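Local coordinates for diaminobutyrate-pyruvate transaminase and L-2,4-diaminobutyrate decarboxylase (PDB 2QMA), which probably acts, through this C-terminal part of a longer two-enzyme protein, as a pyridoxal phosphate-dependent decarboxylase of L-2,4-diaminobutyrate, at residues A78-K81 with S82-D86; K46-F49 with E50-A54; S57-D60 with P61-E65. One frame throughout, in Å; residues are numbered along the deposited sequence. Where two conformers were deposited one is given.

Interaction 1. Residues A78-K81 with S82-D86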
loop_
_atom_site.group_PDB
_atom_site.type_symbol
_atom_site.label_atom_id
_atom_site.label_comp_id
_atom_site.label_asym_id
_atom_site.label_seq_id
_atom_site.Cartn_x
_atom_site.Cartn_y
_atom_site.Cartn_z
ATOM N N ALA A 78 -28.153 3.675 4.342
ATOM C CA ALA A 78 -28.570 5.061 4.115
ATOM C C ALA A 78 -28.079 5.618 2.769
ATOM O O ALA A 78 -27.111 5.094 2.197
ATOM C CB ALA A 78 -28.085 5.966 5.291
ATOM N N PRO A 79 -28.735 6.694 2.267
ATOM C CA PRO A 79 -28.261 7.311 1.031
ATOM C C PRO A 79 -26.844 7.831 1.212
ATOM O O PRO A 79 -26.463 8.273 2.312
ATOM C CB PRO A 79 -29.228 8.483 0.793
ATOM C CG PRO A 79 -30.034 8.631 2.050
ATOM C CD PRO A 79 -29.932 7.365 2.826
ATOM N N LEU A 80 -26.079 7.776 0.128
ATOM C CA LEU A 80 -24.618 7.996 0.206
ATOM C C LEU A 80 -24.313 9.397 0.740
ATOM O O LEU A 80 -23.426 9.570 1.570
ATOM C CB LEU A 80 -23.946 7.762 -1.153
ATOM C CG LEU A 80 -22.420 7.978 -1.241
ATOM C CD1 LEU A 80 -21.713 7.385 -0.031
ATOM C CD2 LEU A 80 -21.891 7.346 -2.512
ATOM N N LYS A 81 -25.044 10.396 0.271
ATOM C CA LYS A 81 -24.785 11.752 0.731
ATOM C C LYS A 81 -24.955 11.905 2.250
ATOM O O LYS A 81 -24.192 12.640 2.875
ATOM C CB LYS A 81 -25.631 12.772 -0.049
ATOM C CG LYS A 81 -25.129 13.043 -1.466
ATOM C CD LYS A 81 -26.131 13.841 -2.313
ATOM C CE LYS A 81 -25.661 13.865 -3.768
ATOM N NZ LYS A 81 -26.295 14.992 -4.517
ATOM N N SER A 82 -25.928 11.213 2.853
ATOM C CA SER A 82 -26.092 11.303 4.321
ATOM C C SER A 82 -24.934 10.601 5.060
ATOM O O SER A 82 -24.484 11.074 6.104
ATOM C CB SER A 82 -27.491 10.882 4.819
ATOM O OG SER A 82 -27.732 9.488 4.731
ATOM N N VAL A 83 -24.454 9.493 4.498
ATOM C CA VAL A 83 -23.322 8.766 5.062
ATOM C C VAL A 83 -22.072 9.652 5.015
ATOM O O VAL A 83 -21.282 9.681 5.978
ATOM C CB VAL A 83 -23.057 7.453 4.312
ATOM C CG1 VAL A 83 -21.793 6.776 4.876
ATOM C CG2 VAL A 83 -24.293 6.482 4.396
ATOM N N ILE A 84 -21.906 10.359 3.893
ATOM C CA ILE A 84 -20.844 11.345 3.739
ATOM C C ILE A 84 -20.971 12.419 4.826
ATOM O O ILE A 84 -19.977 12.824 5.401
ATOM C CB ILE A 84 -20.854 12.002 2.331
ATOM C CG1 ILE A 84 -20.313 11.012 1.284
ATOM C CG2 ILE A 84 -20.010 13.262 2.303
ATOM C CD1 ILE A 84 -20.729 11.360 -0.148
ATOM N N ASP A 85 -22.199 12.876 5.097
ATOM C CA ASP A 85 -22.441 13.925 6.104
ATOM C C ASP A 85 -22.026 13.414 7.470
ATOM O O ASP A 85 -21.366 14.114 8.228
ATOM C CB ASP A 85 -23.937 14.264 6.199
ATOM C CG ASP A 85 -24.436 15.121 5.064
ATOM O OD1 ASP A 85 -23.632 15.712 4.301
ATOM O OD2 ASP A 85 -25.687 15.204 4.954
ATOM N N ASP A 86 -22.437 12.183 7.763
ATOM C CA ASP A 86 -22.152 11.497 9.014
ATOM C C ASP A 86 -20.658 11.307 9.245
ATOM O O ASP A 86 -20.194 11.485 10.355
ATOM C CB ASP A 86 -22.825 10.118 9.039
ATOM C CG ASP A 86 -24.335 10.213 9.211
ATOM O OD1 ASP A 86 -24.829 11.333 9.392
ATOM O OD2 ASP A 86 -25.033 9.185 9.139
#
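Ile84 and Leu80, one turn apart at the start of helix 80-92, cross obliquely, with Ile84 CD1 against Leu80 CG. Followed outward, Ile84 CB sits 3.4 Å from Lys81 O. CG1, anti to the carbonyl carbon (chi1 -74°), leans back along the helix and passes beside Leu80 O. The extended tip, CD1, then reaches the branch point of the leucine, 3.9 Å from Leu80 CG, while Leu80 CD1 lies alongside both CG1 and CD1. The backbone closes the same turn: Ile84 N bonds Leu80 O at 2.9 Å, and Asp85 N bonds Lys81 O at 3.0 Å.

Pro79 occupies the N-cap position of helix 80-92, and its carbonyl oxygen takes bonds from Val83 N and Ser82 OG, and a weak one from Ser82 N. Val83 N reaches Pro79 O at 3.2 Å, and Ser82 OG donates to Pro79 O at 3.0 Å from a point 17° off the carbonyl plane. The serine hydroxyl can turn back in this way because OG is tucked between its own backbone N and carbonyl carbon (chi1 72°). In that place OG also lies 3.6 Å from Ala78 CB and touches Pro79 CG and CD. Val83 CG2 packs 3.9 Å from Ala78 CB.

The polar ends turn to other partners: Lys81 NZ to Ser36 OG and Asp85 OD1 to His40 NE2, both on helix 32-51, which also packs against Leu80 and Ile84. Across the dimer interface, Met382 of the second subunit touches Ile84, and Asn386 of that subunit donates through ND2 to Ala78 O.

Interaction 2. Residues K46-F49 with E50-A54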
loop_
_atom_site.group_PDB
_atom_site.type_symbol
_atom_site.label_atom_id
_atom_site.label_comp_id
_atom_site.label_asym_id
_atom_site.label_seq_id
_atom_site.Cartn_x
_atom_site.Cartn_y
_atom_site.Cartn_z
ATOM N N LYS A 46 -14.872 21.051 2.735
ATOM C CA LYS A 46 -14.679 22.479 2.849
ATOM C C LYS A 46 -15.236 22.966 4.197
ATOM O O LYS A 46 -14.558 23.677 4.950
ATOM C CB LYS A 46 -15.368 23.181 1.685
ATOM C CG LYS A 46 -15.181 24.725 1.674
ATOM C CD LYS A 46 -15.634 25.287 0.363
ATOM C CE LYS A 46 -15.672 26.804 0.418
ATOM N NZ LYS A 46 -15.420 27.390 -0.926
ATOM N N SER A 47 -16.474 22.571 4.497
ATOM C CA SER A 47 -17.126 22.930 5.765
ATOM C C SER A 47 -16.297 22.471 6.952
ATOM O O SER A 47 -16.165 23.182 7.953
ATOM C CB SER A 47 -18.519 22.305 5.864
ATOM O OG SER A 47 -19.115 22.629 7.116
ATOM N N VAL A 48 -15.733 21.268 6.841
ATOM C CA VAL A 48 -14.914 20.709 7.914
ATOM C C VAL A 48 -13.670 21.596 8.114
ATOM O O VAL A 48 -13.434 22.102 9.216
ATOM C CB VAL A 48 -14.528 19.218 7.648
ATOM C CG1 VAL A 48 -13.491 18.752 8.646
ATOM C CG2 VAL A 48 -15.772 18.348 7.667
ATOM N N PHE A 49 -12.906 21.800 7.037
ATOM C CA PHE A 49 -11.667 22.597 7.099
ATOM C C PHE A 49 -11.945 24.008 7.652
ATOM O O PHE A 49 -11.182 24.526 8.469
ATOM C CB PHE A 49 -11.011 22.679 5.728
ATOM C CG PHE A 49 -10.294 21.411 5.326
ATOM C CD1 PHE A 49 -9.306 20.882 6.150
ATOM C CD2 PHE A 49 -10.571 20.793 4.118
ATOM C CE1 PHE A 49 -8.607 19.698 5.781
ATOM C CE2 PHE A 49 -9.878 19.626 3.723
ATOM C CZ PHE A 49 -8.908 19.084 4.557
ATOM N N GLU A 50 -13.066 24.593 7.238
ATOM C CA GLU A 50 -13.412 25.956 7.663
ATOM C C GLU A 50 -13.657 26.052 9.154
ATOM O O GLU A 50 -13.305 27.047 9.757
ATOM C CB GLU A 50 -14.616 26.479 6.894
ATOM C CG GLU A 50 -14.252 26.893 5.494
ATOM C CD GLU A 50 -15.451 27.273 4.645
ATOM O OE1 GLU A 50 -16.602 27.060 5.084
ATOM O OE2 GLU A 50 -15.232 27.760 3.516
ATOM N N GLN A 51 -14.200 24.985 9.739
ATOM C CA GLN A 51 -14.574 24.984 11.158
ATOM C C GLN A 51 -13.437 24.496 12.048
ATOM O O GLN A 51 -13.531 24.578 13.280
ATOM C CB GLN A 51 -15.838 24.147 11.406
ATOM C CG GLN A 51 -17.133 24.799 10.943
ATOM C CD GLN A 51 -18.386 24.050 11.391
ATOM O OE1 GLN A 51 -18.883 24.244 12.511
ATOM N NE2 GLN A 51 -18.921 23.209 10.502
ATOM N N VAL A 52 -12.359 23.992 11.428
ATOM C CA VAL A 52 -11.207 23.502 12.180
ATOM C C VAL A 52 -10.412 24.657 12.748
ATOM O O VAL A 52 -10.035 25.582 12.029
ATOM C CB VAL A 52 -10.233 22.642 11.326
ATOM C CG1 VAL A 52 -8.917 22.466 12.052
ATOM C CG2 VAL A 52 -10.842 21.291 11.000
ATOM N N ASN A 53 -10.122 24.592 14.034
ATOM C CA ASN A 53 -9.412 25.700 14.664
ATOM C C ASN A 53 -8.242 25.242 15.544
ATOM O O ASN A 53 -7.566 26.054 16.176
ATOM C CB ASN A 53 -10.420 26.593 15.393
ATOM C CG ASN A 53 -10.822 26.058 16.766
ATOM O OD1 ASN A 53 -11.019 24.854 16.961
ATOM N ND2 ASN A 53 -10.953 26.974 17.728
ATOM N N ALA A 54 -8.011 23.923 15.534
ATOM C CA ALA A 54 -6.944 23.270 16.287
ATOM C C ALA A 54 -6.438 22.033 15.520
ATOM O O ALA A 54 -7.121 21.548 14.602
ATOM C CB ALA A 54 -7.435 22.883 17.689
#
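Lys46 and Glu50, one helical turn apart, meet through carbon more than through charge. The extended lysine chain passes the carboxylate with CE 3.3 Å and CG 3.6 Å from Glu50 OE2, whereas Lys46 NZ stays 4.5 Å from Glu50 OE2, beyond salt-bridge range; any attraction there is probably modest. Among polar side-chain contacts, Gln51 NE2 and Ser47 OG make at most a weak, doubtful hydrogen bond, since both side chains adopt two conformers. Apolar contact is slight: Val48 CG1 and Val52 CG2 are 4.4 Å apart, and Val52 CG2 comes closer to the carbonyl, 3.2 Å from Val48 O. Phe97 packs on both valines, and Ile24 of the second subunit touches Phe49.

The backbone bonds change along the segment. Glu50 N to Lys46 O (2.9 Å) is a regular helical bond, and Gln51 N still bonds Ser47 O at 3.2 Å, with a weak second bond to Val48 O. Val52 N bonds Val48 O only weakly and Phe49 O at 3.2 Å, from above the carbonyl plane. Such a passage from i+4 to i+3 bonding is typical of a helix C-terminus tightening into a final turn, here where helix 32-51 gives way to loop.

Interaction 3. Residues S57-D60 with P61-E65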
loop_
_atom_site.group_PDB
_atom_site.type_symbol
_atom_site.label_atom_id
_atom_site.label_comp_id
_atom_site.label_asym_id
_atom_site.label_seq_id
_atom_site.Cartn_x
_atom_site.Cartn_y
_atom_site.Cartn_z
ATOM N N SER A 57 -9.622 18.094 17.729
ATOM C CA SER A 57 -10.832 18.646 18.309
ATOM C C SER A 57 -10.829 18.668 19.853
ATOM O O SER A 57 -11.603 19.417 20.468
ATOM C CB SER A 57 -12.027 17.852 17.785
ATOM O OG SER A 57 -12.112 16.612 18.468
ATOM N N GLY A 58 -9.986 17.833 20.473
ATOM C CA GLY A 58 -9.941 17.692 21.926
ATOM C C GLY A 58 -11.028 16.795 22.533
ATOM O O GLY A 58 -11.064 16.598 23.764
HETATM N N MSE A 59 -11.898 16.239 21.683
HETATM C CA MSE A 59 -12.911 15.272 22.121
HETATM C C MSE A 59 -12.270 14.156 22.938
HETATM O O MSE A 59 -11.177 13.713 22.620
HETATM C CB MSE A 59 -13.648 14.677 20.915
HETATM C CG MSE A 59 -14.651 13.614 21.300
HETATM SE SE MSE A 59 -15.815 13.172 19.833
HETATM C CE MSE A 59 -16.997 14.702 19.935
ATOM N N ASP A 60 -12.943 13.737 24.002
ATOM C CA ASP A 60 -12.496 12.606 24.803
ATOM C C ASP A 60 -12.342 11.380 23.885
ATOM O O ASP A 60 -13.270 11.063 23.139
ATOM C CB ASP A 60 -13.527 12.332 25.909
ATOM C CG ASP A 60 -13.162 11.140 26.783
ATOM O OD1 ASP A 60 -12.052 11.123 27.370
ATOM O OD2 ASP A 60 -13.990 10.220 26.890
ATOM N N PRO A 61 -11.151 10.743 23.882
ATOM C CA PRO A 61 -10.994 9.612 22.974
ATOM C C PRO A 61 -11.993 8.482 23.277
ATOM O O PRO A 61 -12.512 7.861 22.345
ATOM C CB PRO A 61 -9.547 9.193 23.208
ATOM C CG PRO A 61 -8.849 10.479 23.615
ATOM C CD PRO A 61 -9.878 11.007 24.592
ATOM N N LYS A 62 -12.309 8.253 24.552
ATOM C CA LYS A 62 -13.302 7.215 24.874
ATOM C C LYS A 62 -14.685 7.489 24.254
ATOM O O LYS A 62 -15.305 6.572 23.716
ATOM C CB LYS A 62 -13.401 6.934 26.376
ATOM C CG LYS A 62 -13.917 5.505 26.672
ATOM C CD LYS A 62 -14.863 5.454 27.864
ATOM C CE LYS A 62 -15.633 4.137 27.917
ATOM N NZ LYS A 62 -17.060 4.374 28.226
ATOM N N ALA A 63 -15.127 8.749 24.313
ATOM C CA ALA A 63 -16.354 9.229 23.674
ATOM C C ALA A 63 -16.314 9.036 22.157
ATOM O O ALA A 63 -17.272 8.578 21.572
ATOM C CB ALA A 63 -16.569 10.691 23.994
ATOM N N LEU A 64 -15.201 9.398 21.528
ATOM C CA LEU A 64 -15.095 9.250 20.080
ATOM C C LEU A 64 -15.131 7.763 19.674
ATOM O O LEU A 64 -15.804 7.398 18.708
ATOM C CB LEU A 64 -13.838 9.982 19.556
ATOM C CG LEU A 64 -13.339 9.783 18.120
ATOM C CD1 LEU A 64 -14.317 10.325 17.089
ATOM C CD2 LEU A 64 -11.954 10.422 17.936
ATOM N N GLU A 65 -14.400 6.924 20.406
ATOM C CA GLU A 65 -14.356 5.492 20.124
ATOM C C GLU A 65 -15.750 4.871 20.304
ATOM O O GLU A 65 -16.171 4.016 19.507
ATOM C CB GLU A 65 -13.316 4.803 21.018
ATOM C CG GLU A 65 -13.360 3.292 20.989
ATOM C CD GLU A 65 -12.328 2.640 21.888
ATOM O OE1 GLU A 65 -12.106 3.146 23.009
ATOM O OE2 GLU A 65 -11.734 1.606 21.468
#
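Asp60 is the N-cap of helix 61-69: its carboxylate reaches forward over the first turn, and Ala63 N donates to Asp60 OD2 at 3.2 Å, a capping bond. The oxygen is met from above the carboxylate plane, 45° out of it. CG stands anti to the backbone N (chi1 179°), which sends the acid group along the same direction as the Lys62 side chain, the two lying side by side with Lys62 CB 3.4 Å from Asp60 OD2. The lysine chain leads on to a salt bridge with Asp66. The dipole of the helix start probably favours the negative charge of Asp60. Against Pro61 the aspartate is turned at about a right angle, OD1 standing 3.5 Å from Pro61 CD; Pro61, the first residue of the helix, lacks an N-H because its nitrogen is closed into the ring.

Met59, present as selenomethionine, and Leu64 also cross at about a right angle. The Met59 chain bends at its last torsion (chi3 -78°), and its selenium rests on the base of the leucine side chain, 3.8 Å from Leu64 CB. Asn94 touches both of these side chains, and Ser137 of the second subunit packs on Leu64. Ahead of the cap, Met59 N donates to Ser57 OG, an ST turn. Leu64 N bonds Asp60 O at 3.0 Å.

Interactions 2, 3 and 1 follow one another along the N-terminal region, at the end of helix 32-51, the start of helix 61-69 and the start of helix 80-92. Interaction 1 is partly buried; the other two are surface contacts. At 57-65 a side chain accepts from the helix start, at 78-86 a serine hydroxyl donates to the N-cap carbonyl, whereas the helix end at 46-54 has carbonyls sharing donors. Helix 32-51 ties interactions 1 and 2 together: it packs on 80-92 at both ends of that helix, though the centres of interactions 1 and 2 are about 19 Å apart. All three contacts touch the second subunit of the dimer.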